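Local coordinates for Thiosulfate:glutathione sulfurtransferase (Saccharomyces cerevisiae, PDB 3D1P), which transfers sulfur from thiosulfate to glutathione in mitochondria, producing the S-sulfanylglutathione needed for hydrogen sulfide metabolism, at residues S90-G101 with Y116-N127; F27-H37 with S131-L139. One frame throughout, in Å; residues are numbered along the deposited sequence. Where two conformers were deposited one is given.

Contact 1: residues S90-G101 with Y116-N127; sequences SAKELIFYCASG and YSNTSLYPGSMN
With chi1 at 179° and the rest of its chain drawn out straight, Glu93 brings OE2 across to Ser120, whose chi1 of -54° sets OG beside its own backbone N. Ser120 OG donates to Glu93 OE2 over 2.7 Å, approaching from the anti side of the carboxylate. The same oxygen is hydrogen-bonded to Tyr25 OH, so replacing Glu93 with an alanine would probably leave both hydroxyls without the carboxylate oxygen they share. Strands 93-97 and 119-121 themselves run parallel: Leu94 and Phe96 each use N and O to bond the segment alongside, as in Ser120 N to Leu94 O at 2.8 Å. Leu94 CD2 lies 3.5 Å from Tyr116 CE1, while farther along Tyr122 turns its ring edge to the face of Tyr97. Just beyond Tyr97, Ser125 OG is used twice, donating to Tyr122 O at 3.0 Å and accepting Cys98 N at 3.1 Å. Cys98 O then receives Met126 N at 2.9 Å, and Ala99 O receives Asn127 N. This is the parallel strand pair of a beta-alpha-beta unit in the rhodanese fold, running at its C-terminal end into the loop that carries Cys98, the persulfide-forming cysteine.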
loop_
_atom_site.group_PDB
_atom_site.type_symbol
_atom_site.label_atom_id
_atom_site.label_comp_id
_atom_site.label_asym_id
_atom_site.label_seq_id
_atom_site.Cartn_x
_atom_site.Cartn_y
_atom_site.Cartn_z
ATOM N N SER A 90 2.554 8.299 10.301
ATOM C CA SER A 90 3.880 8.292 9.710
ATOM C C SER A 90 4.915 7.513 10.494
ATOM O O SER A 90 6.001 7.280 9.977
ATOM C CB SER A 90 4.360 9.659 9.376
ATOM O OG SER A 90 4.512 10.353 10.573
ATOM N N ALA A 91 4.609 7.114 11.716
ATOM C CA ALA A 91 5.514 6.287 12.493
ATOM C C ALA A 91 5.485 4.842 12.030
ATOM O O ALA A 91 6.357 4.077 12.425
ATOM C CB ALA A 91 5.137 6.339 13.993
ATOM N N LYS A 92 4.482 4.442 11.253
ATOM C CA LYS A 92 4.345 3.072 10.814
ATOM C C LYS A 92 5.155 2.823 9.556
ATOM O O LYS A 92 5.551 3.739 8.854
ATOM C CB LYS A 92 2.877 2.784 10.551
ATOM C CG LYS A 92 2.039 2.787 11.834
ATOM C CD LYS A 92 0.611 2.369 11.559
ATOM C CE LYS A 92 -0.317 2.391 12.762
ATOM N NZ LYS A 92 -1.664 1.895 12.400
ATOM N N GLU A 93 5.371 1.538 9.270
ATOM C CA GLU A 93 5.910 1.116 7.988
ATOM C C GLU A 93 4.760 1.034 6.975
ATOM O O GLU A 93 3.818 0.276 7.191
ATOM C CB GLU A 93 6.556 -0.263 8.079
ATOM C CG GLU A 93 7.105 -0.732 6.767
ATOM C CD GLU A 93 7.672 -2.141 6.761
ATOM O OE1 GLU A 93 7.577 -2.855 7.764
ATOM O OE2 GLU A 93 8.205 -2.535 5.697
ATOM N N LEU A 94 4.841 1.802 5.902
ATOM C CA LEU A 94 3.840 1.756 4.841
ATOM C C LEU A 94 4.436 0.977 3.667
ATOM O O LEU A 94 5.530 1.317 3.196
ATOM C CB LEU A 94 3.469 3.157 4.358
ATOM C CG LEU A 94 2.364 3.861 5.151
ATOM C CD1 LEU A 94 2.725 4.061 6.652
ATOM C CD2 LEU A 94 2.027 5.180 4.478
ATOM N N ILE A 95 3.727 -0.048 3.217
ATOM C CA ILE A 95 4.171 -0.915 2.133
ATOM C C ILE A 95 3.290 -0.628 0.921
ATOM O O ILE A 95 2.091 -0.862 0.972
ATOM C CB ILE A 95 4.078 -2.390 2.502
ATOM C CG1 ILE A 95 4.796 -2.683 3.807
ATOM C CG2 ILE A 95 4.632 -3.239 1.349
ATOM C CD1 ILE A 95 4.672 -4.156 4.277
ATOM N N PHE A 96 3.885 -0.120 -0.153
ATOM C CA PHE A 96 3.139 0.362 -1.294
ATOM C C PHE A 96 3.122 -0.640 -2.441
ATOM O O PHE A 96 4.147 -1.260 -2.767
ATOM C CB PHE A 96 3.797 1.630 -1.838
ATOM C CG PHE A 96 3.628 2.793 -0.933
ATOM C CD1 PHE A 96 2.559 3.671 -1.090
ATOM C CD2 PHE A 96 4.509 3.007 0.125
ATOM C CE1 PHE A 96 2.406 4.739 -0.220
ATOM C CE2 PHE A 96 4.329 4.070 1.005
ATOM C CZ PHE A 96 3.263 4.901 0.831
ATOM N N TYR A 97 1.974 -0.737 -3.111
ATOM C CA TYR A 97 1.848 -1.596 -4.299
ATOM C C TYR A 97 0.599 -1.179 -5.070
ATOM O O TYR A 97 -0.288 -0.499 -4.562
ATOM C CB TYR A 97 1.786 -3.078 -3.912
ATOM C CG TYR A 97 0.722 -3.411 -2.907
ATOM C CD1 TYR A 97 -0.553 -3.788 -3.316
ATOM C CD2 TYR A 97 0.958 -3.362 -1.543
ATOM C CE1 TYR A 97 -1.533 -4.094 -2.417
ATOM C CE2 TYR A 97 -0.018 -3.647 -0.615
ATOM C CZ TYR A 97 -1.277 -4.035 -1.042
ATOM O OH TYR A 97 -2.229 -4.343 -0.116
ATOM N N CYS A 98 0.538 -1.678 -6.300
ATOM C CA CYS A 98 -0.632 -1.477 -7.160
ATOM C C CYS A 98 -0.987 -2.832 -7.805
ATOM O O CYS A 98 -1.230 -3.795 -7.089
ATOM C CB CYS A 98 -0.432 -0.287 -8.135
ATOM S SG CYS A 98 0.994 -0.438 -9.219
ATOM N N ALA A 99 -1.043 -2.864 -9.152
ATOM C CA ALA A 99 -1.283 -4.103 -9.911
ATOM C C ALA A 99 0.063 -4.642 -10.403
ATOM O O ALA A 99 0.465 -5.724 -9.997
ATOM C CB ALA A 99 -2.250 -3.863 -11.049
ATOM N N SER A 100 0.762 -3.874 -11.249
ATOM C CA SER A 100 2.035 -4.310 -11.768
ATOM C C SER A 100 3.249 -3.617 -11.148
ATOM O O SER A 100 4.378 -4.017 -11.422
ATOM C CB SER A 100 2.115 -4.191 -13.294
ATOM O OG SER A 100 1.904 -2.912 -13.733
ATOM N N GLY A 101 3.043 -2.599 -10.308
ATOM C CA GLY A 101 4.080 -1.963 -9.532
ATOM C C GLY A 101 4.352 -0.499 -9.806
ATOM O O GLY A 101 4.900 0.173 -8.946
ATOM N N TYR A 116 7.050 10.470 5.508
ATOM C CA TYR A 116 7.011 9.078 5.887
ATOM C C TYR A 116 8.420 8.528 5.741
ATOM O O TYR A 116 8.894 8.276 4.644
ATOM C CB TYR A 116 6.057 8.274 4.989
ATOM C CG TYR A 116 4.616 8.589 5.261
ATOM C CD1 TYR A 116 3.904 7.831 6.169
ATOM C CD2 TYR A 116 3.955 9.650 4.620
ATOM C CE1 TYR A 116 2.556 8.082 6.451
ATOM C CE2 TYR A 116 2.627 9.911 4.894
ATOM C CZ TYR A 116 1.926 9.130 5.802
ATOM O OH TYR A 116 0.587 9.399 6.014
ATOM N N SER A 117 9.082 8.298 6.871
ATOM C CA SER A 117 10.464 7.841 6.925
ATOM C C SER A 117 10.594 6.329 6.816
ATOM O O SER A 117 11.710 5.847 6.667
ATOM C CB SER A 117 11.139 8.296 8.222
ATOM O OG SER A 117 10.617 7.656 9.352
ATOM N N ASN A 118 9.475 5.585 6.962
ATOM C CA ASN A 118 9.522 4.116 6.966
ATOM C C ASN A 118 8.561 3.624 5.895
ATOM O O ASN A 118 7.359 3.479 6.134
ATOM C CB ASN A 118 9.171 3.521 8.310
ATOM C CG ASN A 118 9.534 2.058 8.367
ATOM O OD1 ASN A 118 9.877 1.461 7.345
ATOM N ND2 ASN A 118 9.408 1.444 9.519
ATOM N N THR A 119 9.077 3.485 4.685
ATOM C CA THR A 119 8.267 3.061 3.570
ATOM C C THR A 119 8.987 1.926 2.833
ATOM O O THR A 119 10.223 1.818 2.839
ATOM C CB THR A 119 7.979 4.185 2.550
ATOM O OG1 THR A 119 9.192 4.641 1.956
ATOM C CG2 THR A 119 7.266 5.367 3.205
ATOM N N SER A 120 8.184 1.079 2.212
ATOM C CA SER A 120 8.638 -0.115 1.551
ATOM C C SER A 120 7.810 -0.366 0.320
ATOM O O SER A 120 6.758 0.247 0.122
ATOM C CB SER A 120 8.520 -1.321 2.487
ATOM O OG SER A 120 9.195 -1.070 3.692
ATOM N N LEU A 121 8.273 -1.308 -0.507
ATOM C CA LEU A 121 7.561 -1.704 -1.729
ATOM C C LEU A 121 7.240 -3.185 -1.696
ATOM O O LEU A 121 8.032 -4.007 -1.227
ATOM C CB LEU A 121 8.412 -1.505 -2.975
ATOM C CG LEU A 121 8.799 -0.091 -3.310
ATOM C CD1 LEU A 121 9.834 -0.054 -4.428
ATOM C CD2 LEU A 121 7.578 0.714 -3.715
ATOM N N TYR A 122 6.097 -3.511 -2.274
ATOM C CA TYR A 122 5.782 -4.873 -2.729
ATOM C C TYR A 122 5.805 -4.774 -4.253
ATOM O O TYR A 122 4.789 -4.506 -4.880
ATOM C CB TYR A 122 4.421 -5.327 -2.218
ATOM C CG TYR A 122 3.922 -6.643 -2.735
ATOM C CD1 TYR A 122 2.568 -6.920 -2.721
ATOM C CD2 TYR A 122 4.772 -7.626 -3.243
ATOM C CE1 TYR A 122 2.083 -8.148 -3.102
ATOM C CE2 TYR A 122 4.297 -8.866 -3.655
ATOM C CZ TYR A 122 2.931 -9.124 -3.598
ATOM O OH TYR A 122 2.401 -10.322 -3.963
ATOM N N PRO A 123 6.992 -4.894 -4.872
ATOM C CA PRO A 123 7.094 -4.568 -6.300
ATOM C C PRO A 123 6.172 -5.411 -7.174
ATOM O O PRO A 123 5.644 -4.923 -8.158
ATOM C CB PRO A 123 8.591 -4.787 -6.610
ATOM C CG PRO A 123 9.177 -5.180 -5.480
ATOM C CD PRO A 123 8.313 -5.216 -4.305
ATOM N N GLY A 124 6.051 -6.696 -6.844
ATOM C CA GLY A 124 5.231 -7.569 -7.633
ATOM C C GLY A 124 3.759 -7.204 -7.613
ATOM O O GLY A 124 3.018 -7.478 -8.560
ATOM N N SER A 125 3.333 -6.583 -6.510
ATOM C CA SER A 125 2.035 -5.963 -6.421
ATOM C C SER A 125 0.913 -7.005 -6.540
ATOM O O SER A 125 1.125 -8.193 -6.341
ATOM C CB SER A 125 1.939 -4.795 -7.404
ATOM O OG SER A 125 2.771 -3.704 -6.978
HETATM N N MSE A 126 -0.324 -6.536 -6.793
HETATM C CA MSE A 126 -1.434 -7.490 -6.768
HETATM C C MSE A 126 -1.365 -8.500 -7.892
HETATM O O MSE A 126 -1.906 -9.605 -7.759
HETATM C CB MSE A 126 -2.777 -6.759 -6.715
HETATM C CG MSE A 126 -3.032 -6.066 -5.401
HETATM SE SE MSE A 126 -3.108 -7.254 -3.870
HETATM C CE MSE A 126 -4.662 -8.257 -4.404
ATOM N N ASN A 127 -0.676 -8.194 -9.005
ATOM C CA ASN A 127 -0.502 -9.208 -10.029
ATOM C C ASN A 127 0.292 -10.374 -9.452
ATOM O O ASN A 127 -0.034 -11.539 -9.686
ATOM C CB ASN A 127 0.229 -8.643 -11.257
ATOM C CG ASN A 127 -0.613 -7.707 -12.074
ATOM O OD1 ASN A 127 -1.751 -7.364 -11.748
ATOM N ND2 ASN A 127 -0.000 -7.228 -13.185
HETATM O O HOH W 1 6.685 6.052 7.538
HETATM O O HOH W 2 8.220 8.789 9.559
HETATM O O HOH W 3 7.931 1.914 12.010
HETATM O O HOH W 4 5.081 -1.656 -5.416
#

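Contact 2: residues F27-H37 with S131-L139; sequences FEDMKRIVGKH and SHGGDKLDL
Helix 27-36 and the C-terminal tail run alongside each other in the same general direction, 7.3 Å apart at the CA atoms of Phe27 and His132 and nearer, 5.0 Å, at those of Gly35 and Leu139. The tail begins with a Schellman motif: Gly133, with positive phi, ends the preceding helix 125-131 and turns the chain into a short 3-10 segment, 134-136, before Leu137 to Leu139 continue along the helix. In this way the last residues of the chain pack against helix 27-36, the first helix of this rhodanese fold.

Phe27 starts the side-chain contact. Its chi1 of 177° swings the ring out to His132, and the two rings form an offset stack with planes 12° apart and centroids separated by 4.6 Å. The backbone-side carbons interlock as well: His132 CB sits over the middle of the Phe27 ring, 3.3 Å from its centroid, and Phe27 CB in turn lies over the imidazole face. His132 ND1 is hydrogen-bonded to Asp128 O, a bond that limits how the imidazole can turn. Gly134 CA comes up to the edge of the Phe27 ring, where a side chain would fit only tightly.

One turn on, in the conformer given, the aliphatic part of Lys31 passes Leu137 at about a right angle, with CG 3.6 Å from Leu137 CD1, while its NZ forms a salt bridge with Glu28 OE2. Leu139 lays CB 4.0 Å from Gly35 CA, next to Val34 CG1. Its terminal carboxylate reaches His37, the first residue beyond the helix, and the negative charge would be expected to favour a protonated imidazole. Val34 O lies over one face of that imidazole, and at its edge, nearly in the ring plane, His37 NE2 donates to Leu139 OXT across 2.7 Å at 166°.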
loop_
_atom_site.group_PDB
_atom_site.type_symbol
_atom_site.label_atom_id
_atom_site.label_comp_id
_atom_site.label_asym_id
_atom_site.label_seq_id
_atom_site.Cartn_x
_atom_site.Cartn_y
_atom_site.Cartn_z
ATOM N N PHE A 27 6.569 -12.209 -2.761
ATOM C CA PHE A 27 5.317 -12.856 -2.348
ATOM C C PHE A 27 5.448 -13.537 -0.981
ATOM O O PHE A 27 4.611 -13.340 -0.109
ATOM C CB PHE A 27 4.888 -13.901 -3.382
ATOM C CG PHE A 27 3.659 -14.633 -2.944
ATOM C CD1 PHE A 27 2.428 -13.992 -2.875
ATOM C CD2 PHE A 27 3.707 -15.986 -2.585
ATOM C CE1 PHE A 27 1.303 -14.640 -2.431
ATOM C CE2 PHE A 27 2.577 -16.645 -2.170
ATOM C CZ PHE A 27 1.356 -15.967 -2.109
ATOM N N GLU A 28 6.485 -14.357 -0.800
ATOM C CA GLU A 28 6.628 -15.048 0.456
ATOM C C GLU A 28 6.822 -14.085 1.614
ATOM O O GLU A 28 6.289 -14.285 2.725
ATOM C CB GLU A 28 7.755 -16.079 0.387
ATOM C CG GLU A 28 7.361 -17.274 -0.430
ATOM C CD GLU A 28 6.334 -18.209 0.291
ATOM O OE1 GLU A 28 6.497 -18.354 1.483
ATOM O OE2 GLU A 28 5.500 -18.789 -0.432
ATOM N N ASP A 29 7.574 -12.998 1.386
ATOM C CA ASP A 29 7.711 -11.987 2.407
ATOM C C ASP A 29 6.352 -11.367 2.780
ATOM O O ASP A 29 6.078 -11.143 3.965
ATOM C CB ASP A 29 8.607 -10.859 1.911
ATOM C CG ASP A 29 10.078 -11.213 1.711
ATOM O OD1 ASP A 29 10.576 -12.156 2.370
ATOM O OD2 ASP A 29 10.701 -10.511 0.866
HETATM N N MSE A 30 5.538 -11.084 1.755
HETATM C CA MSE A 30 4.229 -10.494 2.000
HETATM C C MSE A 30 3.291 -11.444 2.721
HETATM O O MSE A 30 2.534 -11.023 3.585
HETATM C CB MSE A 30 3.614 -10.001 0.696
HETATM C CG MSE A 30 4.319 -8.808 0.100
HETATM SE SE MSE A 30 4.335 -7.248 1.218
HETATM C CE MSE A 30 2.522 -6.884 1.144
ATOM N N LYS A 31 3.278 -12.707 2.339
ATOM C CA LYS A 31 2.460 -13.676 3.018
ATOM C C LYS A 31 2.735 -13.593 4.522
ATOM O O LYS A 31 1.825 -13.583 5.368
ATOM C CB LYS A 31 2.803 -15.079 2.538
ATOM C CG LYS A 31 1.895 -15.623 1.528
ATOM C CD LYS A 31 1.885 -17.160 1.560
ATOM C CE LYS A 31 3.273 -17.721 1.374
ATOM N NZ LYS A 31 3.261 -19.166 0.913
ATOM N N ARG A 32 4.295 -13.606 4.925
ATOM C CA ARG A 32 4.704 -13.490 6.300
ATOM C C ARG A 32 4.158 -12.243 6.954
ATOM O O ARG A 32 3.566 -12.272 8.037
ATOM C CB ARG A 32 6.219 -13.576 6.411
ATOM C CG ARG A 32 6.709 -15.002 6.235
ATOM C CD ARG A 32 8.222 -15.107 6.400
ATOM N NE ARG A 32 8.867 -14.634 5.184
ATOM C CZ ARG A 32 9.657 -15.341 4.376
ATOM N NH1 ARG A 32 10.151 -14.763 3.267
ATOM N NH2 ARG A 32 9.984 -16.594 4.671
ATOM N N ILE A 33 4.280 -11.127 6.254
ATOM C CA ILE A 33 3.836 -9.846 6.823
ATOM C C ILE A 33 2.339 -9.864 7.087
ATOM O O ILE A 33 1.895 -9.465 8.172
ATOM C CB ILE A 33 4.257 -8.704 5.899
ATOM C CG1 ILE A 33 5.762 -8.555 5.971
ATOM C CG2 ILE A 33 3.547 -7.407 6.247
ATOM C CD1 ILE A 33 6.363 -7.716 4.828
ATOM N N VAL A 34 1.545 -10.329 6.126
ATOM C CA VAL A 34 0.113 -10.391 6.339
ATOM C C VAL A 34 -0.218 -11.253 7.546
ATOM O O VAL A 34 -1.028 -10.876 8.391
ATOM C CB VAL A 34 -0.597 -10.862 5.052
ATOM C CG1 VAL A 34 -2.084 -11.142 5.318
ATOM C CG2 VAL A 34 -0.434 -9.795 3.963
ATOM N N GLY A 35 0.451 -12.405 7.643
ATOM C CA GLY A 35 0.200 -13.307 8.746
ATOM C C GLY A 35 0.608 -12.812 10.122
ATOM O O GLY A 35 0.147 -13.328 11.127
ATOM N N LYS A 36 1.512 -11.836 10.175
ATOM C CA LYS A 36 1.899 -11.246 11.433
ATOM C C LYS A 36 0.898 -10.258 11.982
ATOM O O LYS A 36 0.882 -9.981 13.186
ATOM C CB LYS A 36 3.239 -10.563 11.321
ATOM C CG LYS A 36 4.377 -11.563 11.124
ATOM C CD LYS A 36 5.724 -10.935 10.808
ATOM C CE LYS A 36 5.829 -9.533 11.383
ATOM N NZ LYS A 36 5.300 -9.415 12.746
ATOM N N HIS A 37 0.054 -9.705 11.128
ATOM C CA HIS A 37 -0.949 -8.725 11.591
ATOM C C HIS A 37 -0.273 -7.653 12.444
ATOM O O HIS A 37 -0.751 -7.326 13.532
ATOM C CB HIS A 37 -2.100 -9.412 12.363
ATOM C CG HIS A 37 -2.831 -10.394 11.515
ATOM N ND1 HIS A 37 -3.757 -10.014 10.572
ATOM C CD2 HIS A 37 -2.688 -11.732 11.363
ATOM C CE1 HIS A 37 -4.198 -11.088 9.931
ATOM N NE2 HIS A 37 -3.565 -12.145 10.398
ATOM N N SER A 131 -1.077 -14.092 -8.849
ATOM C CA SER A 131 -0.339 -15.115 -9.572
ATOM C C SER A 131 0.046 -16.280 -8.675
ATOM O O SER A 131 0.075 -17.427 -9.122
ATOM C CB SER A 131 0.949 -14.537 -10.187
ATOM O OG SER A 131 0.671 -13.709 -11.306
ATOM N N HIS A 132 0.404 -15.974 -7.429
ATOM C CA HIS A 132 0.854 -16.968 -6.471
ATOM C C HIS A 132 -0.274 -17.517 -5.615
ATOM O O HIS A 132 -0.014 -18.324 -4.723
ATOM C CB HIS A 132 1.940 -16.386 -5.567
ATOM C CG HIS A 132 3.208 -16.052 -6.263
ATOM N ND1 HIS A 132 3.444 -14.837 -6.825
ATOM C CD2 HIS A 132 4.343 -16.758 -6.456
ATOM C CE1 HIS A 132 4.647 -14.811 -7.360
ATOM N NE2 HIS A 132 5.211 -15.974 -7.175
ATOM N N GLY A 133 -1.504 -17.080 -5.849
ATOM C CA GLY A 133 -2.660 -17.596 -5.136
ATOM C C GLY A 133 -2.942 -16.913 -3.798
ATOM O O GLY A 133 -3.726 -17.457 -3.000
ATOM N N GLY A 134 -2.383 -15.727 -3.576
ATOM C CA GLY A 134 -2.610 -15.033 -2.340
ATOM C C GLY A 134 -4.044 -14.760 -2.009
ATOM O O GLY A 134 -4.422 -14.702 -0.830
ATOM N N ASP A 135 -4.863 -14.563 -3.024
ATOM C CA ASP A 135 -6.275 -14.313 -2.807
ATOM C C ASP A 135 -7.035 -15.507 -2.218
ATOM O O ASP A 135 -8.154 -15.327 -1.745
ATOM C CB ASP A 135 -6.933 -13.848 -4.121
ATOM C CG ASP A 135 -6.759 -14.865 -5.229
ATOM O OD1 ASP A 135 -5.609 -15.213 -5.559
ATOM O OD2 ASP A 135 -7.795 -15.384 -5.735
ATOM N N LYS A 136 -6.415 -16.698 -2.248
ATOM C CA LYS A 136 -7.023 -17.882 -1.674
ATOM C C LYS A 136 -6.543 -18.169 -0.246
ATOM O O LYS A 136 -6.933 -19.181 0.347
ATOM C CB LYS A 136 -6.734 -19.102 -2.538
ATOM C CG LYS A 136 -7.197 -18.973 -3.959
ATOM C CD LYS A 136 -8.629 -18.548 -4.106
ATOM C CE LYS A 136 -9.194 -18.749 -5.487
ATOM N NZ LYS A 136 -8.278 -18.123 -6.516
ATOM N N LEU A 137 -5.674 -17.315 0.289
ATOM C CA LEU A 137 -5.213 -17.455 1.652
ATOM C C LEU A 137 -6.230 -16.884 2.632
ATOM O O LEU A 137 -7.092 -16.080 2.267
ATOM C CB LEU A 137 -3.888 -16.726 1.845
ATOM C CG LEU A 137 -2.755 -17.236 0.937
ATOM C CD1 LEU A 137 -1.559 -16.330 1.083
ATOM C CD2 LEU A 137 -2.364 -18.665 1.276
ATOM N N ASP A 138 -6.094 -17.289 3.886
ATOM C CA ASP A 138 -6.892 -16.773 4.976
ATOM C C ASP A 138 -5.974 -16.617 6.199
ATOM O O ASP A 138 -6.119 -17.316 7.195
ATOM C CB ASP A 138 -8.064 -17.741 5.267
ATOM C CG ASP A 138 -9.059 -17.211 6.256
ATOM O OD1 ASP A 138 -9.141 -15.995 6.445
ATOM O OD2 ASP A 138 -9.773 -18.001 6.886
ATOM N N LEU A 139 -5.006 -15.714 6.124
ATOM C CA LEU A 139 -3.953 -15.571 7.150
ATOM C C LEU A 139 -4.301 -14.622 8.264
ATOM O O LEU A 139 -5.214 -13.807 8.106
ATOM C CB LEU A 139 -2.671 -15.087 6.512
ATOM C CG LEU A 139 -2.063 -15.875 5.373
ATOM C CD1 LEU A 139 -0.842 -15.145 4.844
ATOM C CD2 LEU A 139 -1.765 -17.281 5.858
ATOM O OXT LEU A 139 -3.633 -14.627 9.313
HETATM O O HOH W 5 -0.930 -15.899 10.977
#

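Contact 1 is nested along the chain inside the loop closed by contact 2, and their centres lie about 14 Å apart. Helix 27-36 joins them: one side of it meets the tail, while Met30 and Ile33 face contact 1: Met30 CG is 3.6 Å from Tyr122 CD2. Ile33 CG2 is 4.0 Å from Ile95 CD1, on strand 93-97. Phe27 belongs to both neighbourhoods, with CD1 3.8 Å from Tyr122 OH. A second connection is helix 125-131, whose Met126 and Asn127 bond the Cys98 loop in contact 1 and which leads into the tail of contact 2. The catalytic cysteine belongs to contact 1; contact 2 is structural packing away from the active site.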